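Local coordinates for oligogalacturonate lyase (PDB 3C5M), which probably cleaves oligogalacturonides derived from pectin by a lyase reaction, as a manganese-binding, seven-bladed beta-propeller enzyme, at residues V116-W124 and T167-I175. Numbering follows the deposited sequence.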
loop_
_atom_site.group_PDB
_atom_site.type_symbol
_atom_site.label_atom_id
_atom_site.label_comp_id
_atom_site.label_asym_id
_atom_site.label_seq_id
_atom_site.Cartn_x
_atom_site.Cartn_y
_atom_site.Cartn_z
ATOM N N VAL A 116 -5.092 -16.989 14.787
ATOM C CA VAL A 116 -3.721 -16.804 14.339
ATOM C C VAL A 116 -3.485 -17.852 13.246
ATOM O O VAL A 116 -3.484 -19.052 13.500
ATOM C CB VAL A 116 -2.739 -16.943 15.517
ATOM C CG1 VAL A 116 -3.296 -17.911 16.541
ATOM C CG2 VAL A 116 -1.379 -17.388 15.008
ATOM N N ILE A 117 -3.318 -17.387 12.016
ATOM C CA ILE A 117 -3.141 -18.282 10.891
ATOM C C ILE A 117 -1.686 -18.653 10.617
ATOM O O ILE A 117 -1.423 -19.602 9.881
ATOM C CB ILE A 117 -3.746 -17.675 9.627
ATOM C CG1 ILE A 117 -3.057 -16.348 9.354
ATOM C CG2 ILE A 117 -5.240 -17.446 9.807
ATOM C CD1 ILE A 117 -3.492 -15.690 8.066
ATOM N N TYR A 118 -0.738 -17.915 11.187
ATOM C CA TYR A 118 0.675 -18.235 10.987
ATOM C C TYR A 118 1.569 -17.486 11.954
ATOM O O TYR A 118 1.332 -16.323 12.238
ATOM C CB TYR A 118 1.103 -17.928 9.551
ATOM C CG TYR A 118 2.604 -17.948 9.335
ATOM C CD1 TYR A 118 3.296 -16.787 9.004
ATOM C CD2 TYR A 118 3.334 -19.128 9.478
ATOM C CE1 TYR A 118 4.685 -16.794 8.821
ATOM C CE2 TYR A 118 4.721 -19.153 9.296
ATOM C CZ TYR A 118 5.392 -17.973 8.966
ATOM O OH TYR A 118 6.760 -17.977 8.779
ATOM N N THR A 119 2.598 -18.149 12.468
ATOM C CA THR A 119 3.505 -17.498 13.407
ATOM C C THR A 119 4.954 -17.677 12.968
ATOM O O THR A 119 5.501 -18.765 13.080
ATOM C CB THR A 119 3.349 -18.068 14.841
ATOM O OG1 THR A 119 2.021 -17.827 15.329
ATOM C CG2 THR A 119 4.355 -17.415 15.776
ATOM N N VAL A 120 5.574 -16.603 12.484
ATOM C CA VAL A 120 6.960 -16.650 12.021
ATOM C C VAL A 120 7.844 -17.507 12.903
ATOM O O VAL A 120 7.719 -17.483 14.122
ATOM C CB VAL A 120 7.574 -15.235 11.933
ATOM C CG1 VAL A 120 7.536 -14.557 13.293
ATOM C CG2 VAL A 120 8.996 -15.320 11.419
ATOM N N ASP A 121 8.747 -18.263 12.282
ATOM C CA ASP A 121 9.639 -19.127 13.039
ATOM C C ASP A 121 10.837 -18.397 13.628
ATOM O O ASP A 121 11.371 -17.476 13.024
ATOM C CB ASP A 121 10.124 -20.276 12.168
ATOM C CG ASP A 121 10.991 -21.255 12.941
ATOM O OD1 ASP A 121 12.193 -20.950 13.157
ATOM O OD2 ASP A 121 10.463 -22.320 13.348
ATOM N N GLU A 122 11.260 -18.838 14.810
ATOM C CA GLU A 122 12.391 -18.257 15.532
ATOM C C GLU A 122 13.650 -18.009 14.696
ATOM O O GLU A 122 14.498 -17.201 15.069
ATOM C CB GLU A 122 12.736 -19.153 16.729
ATOM C CG GLU A 122 12.273 -18.607 18.073
ATOM C CD GLU A 122 13.318 -17.698 18.724
ATOM O OE1 GLU A 122 13.834 -16.779 18.042
ATOM O OE2 GLU A 122 13.618 -17.909 19.924
ATOM N N GLU A 123 13.765 -18.710 13.573
ATOM C CA GLU A 123 14.916 -18.580 12.680
ATOM C C GLU A 123 14.812 -17.378 11.734
ATOM O O GLU A 123 15.826 -16.864 11.252
ATOM C CB GLU A 123 15.068 -19.858 11.840
ATOM C CG GLU A 123 15.578 -21.078 12.604
ATOM C CD GLU A 123 17.070 -21.003 12.889
ATOM O OE1 GLU A 123 17.589 -21.903 13.587
ATOM O OE2 GLU A 123 17.722 -20.044 12.410
ATOM N N TRP A 124 13.586 -16.937 11.467
ATOM C CA TRP A 124 13.383 -15.830 10.551
ATOM C C TRP A 124 12.746 -14.580 11.145
ATOM O O TRP A 124 12.308 -14.558 12.297
ATOM C CB TRP A 124 12.572 -16.306 9.344
ATOM C CG TRP A 124 13.155 -17.515 8.678
ATOM C CD1 TRP A 124 13.104 -18.802 9.131
ATOM C CD2 TRP A 124 13.884 -17.556 7.442
ATOM N NE1 TRP A 124 13.752 -19.644 8.252
ATOM C CE2 TRP A 124 14.239 -18.906 7.209
ATOM C CE3 TRP A 124 14.270 -16.587 6.509
ATOM C CZ2 TRP A 124 14.958 -19.311 6.088
ATOM C CZ3 TRP A 124 14.992 -16.987 5.385
ATOM C CH2 TRP A 124 15.328 -18.342 5.185
ATOM N N THR A 167 20.229 -13.361 3.388
ATOM C CA THR A 167 19.427 -14.435 2.831
ATOM C C THR A 167 17.960 -14.211 3.185
ATOM O O THR A 167 17.576 -14.215 4.361
ATOM C CB THR A 167 19.902 -15.808 3.366
ATOM O OG1 THR A 167 18.881 -16.792 3.156
ATOM C CG2 THR A 167 20.208 -15.723 4.839
ATOM N N CYS A 168 17.154 -14.000 2.149
ATOM C CA CYS A 168 15.724 -13.753 2.285
ATOM C C CYS A 168 14.938 -14.791 1.511
ATOM O O CYS A 168 15.411 -15.327 0.515
ATOM C CB CYS A 168 15.372 -12.376 1.726
ATOM S SG CYS A 168 16.143 -11.003 2.568
ATOM N N ARG A 169 13.724 -15.067 1.960
ATOM C CA ARG A 169 12.896 -16.034 1.270
ATOM C C ARG A 169 11.494 -15.481 1.058
ATOM O O ARG A 169 10.947 -14.791 1.914
ATOM C CB ARG A 169 12.813 -17.335 2.067
ATOM C CG ARG A 169 12.145 -17.184 3.424
ATOM C CD ARG A 169 12.046 -18.522 4.123
ATOM N NE ARG A 169 11.309 -18.442 5.379
ATOM C CZ ARG A 169 10.975 -19.498 6.116
ATOM N NH1 ARG A 169 11.314 -20.722 5.728
ATOM N NH2 ARG A 169 10.290 -19.331 7.240
ATOM N N LEU A 170 10.933 -15.797 -0.101
ATOM C CA LEU A 170 9.593 -15.383 -0.471
ATOM C C LEU A 170 8.693 -16.597 -0.182
ATOM O O LEU A 170 8.704 -17.569 -0.934
ATOM C CB LEU A 170 9.570 -15.041 -1.961
ATOM C CG LEU A 170 8.400 -14.226 -2.506
ATOM C CD1 LEU A 170 8.556 -14.022 -4.010
ATOM C CD2 LEU A 170 7.107 -14.938 -2.211
ATOM N N ILE A 171 7.924 -16.545 0.909
ATOM C CA ILE A 171 7.061 -17.660 1.289
ATOM C C ILE A 171 5.592 -17.475 0.951
ATOM O O ILE A 171 5.129 -16.375 0.669
ATOM C CB ILE A 171 7.148 -17.971 2.801
ATOM C CG1 ILE A 171 6.586 -16.805 3.611
ATOM C CG2 ILE A 171 8.589 -18.268 3.189
ATOM C CD1 ILE A 171 6.591 -17.025 5.115
ATOM N N LYS A 172 4.863 -18.580 0.991
ATOM C CA LYS A 172 3.444 -18.592 0.699
ATOM C C LYS A 172 2.795 -19.422 1.795
ATOM O O LYS A 172 3.242 -20.525 2.096
ATOM C CB LYS A 172 3.211 -19.232 -0.667
ATOM C CG LYS A 172 1.757 -19.505 -0.994
ATOM C CD LYS A 172 1.612 -20.109 -2.388
ATOM C CE LYS A 172 2.268 -21.483 -2.490
ATOM N NZ LYS A 172 1.631 -22.499 -1.595
ATOM N N VAL A 173 1.747 -18.883 2.398
ATOM C CA VAL A 173 1.048 -19.565 3.473
ATOM C C VAL A 173 -0.387 -19.860 3.062
ATOM O O VAL A 173 -1.018 -19.082 2.340
ATOM C CB VAL A 173 1.049 -18.694 4.750
ATOM C CG1 VAL A 173 0.291 -19.380 5.873
ATOM C CG2 VAL A 173 2.480 -18.414 5.166
ATOM N N ASP A 174 -0.895 -20.994 3.527
ATOM C CA ASP A 174 -2.253 -21.409 3.218
ATOM C C ASP A 174 -3.164 -21.026 4.390
ATOM O O ASP A 174 -2.957 -21.474 5.525
ATOM C CB ASP A 174 -2.267 -22.925 2.963
ATOM C CG ASP A 174 -3.614 -23.424 2.456
ATOM O OD1 ASP A 174 -4.516 -23.689 3.292
ATOM O OD2 ASP A 174 -3.774 -23.538 1.214
ATOM N N ILE A 175 -4.160 -20.186 4.119
ATOM C CA ILE A 175 -5.082 -19.739 5.160
ATOM C C ILE A 175 -5.720 -20.924 5.867
ATOM O O ILE A 175 -5.801 -20.945 7.089
ATOM C CB ILE A 175 -6.221 -18.871 4.593
ATOM C CG1 ILE A 175 -5.651 -17.714 3.770
ATOM C CG2 ILE A 175 -7.076 -18.337 5.730
ATOM C CD1 ILE A 175 -4.806 -16.773 4.560
#
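The guanidinium of R169 lies flat on the indole of W124, their planes only 3° apart, a clear case of an arginine stacked on an aromatic ring. CZ of R169 stands 3.5 Å from the centroid of the five-membered ring of W124, a cation-pi contact, while the arginine's CD sits 3.4 Å over the centroid of the six-membered ring. The extended arginine chain thus spans both rings; with CG of R169 set between backbone N and carbonyl carbon (chi1 64°), it rises from its strand along the indole face. NH2 of R169 also forms a salt bridge with E143, whose other carboxylate oxygen takes a hydrogen bond from OH of Y118; one acid thus holds the polar ends of both side chains. Apolar contacts continue the interface: I171 CD1 lies 4.1 Å from Y118 CZ, V173 CG2 lies over one face of the Y118 ring, offset toward its rim, in a CH-pi contact, and CD1 of I117 meets CD1 of I175 at 3.9 Å. I117 and Y118, on outermost strand 114-119 of one propeller blade, which pairs antiparallel with 103-108, reach the next blade; there W124, opening strand 124-132 after the D121-W124 turn, shares a sheet with R169, whose strand 168-174 runs between 138-145 and 180-186.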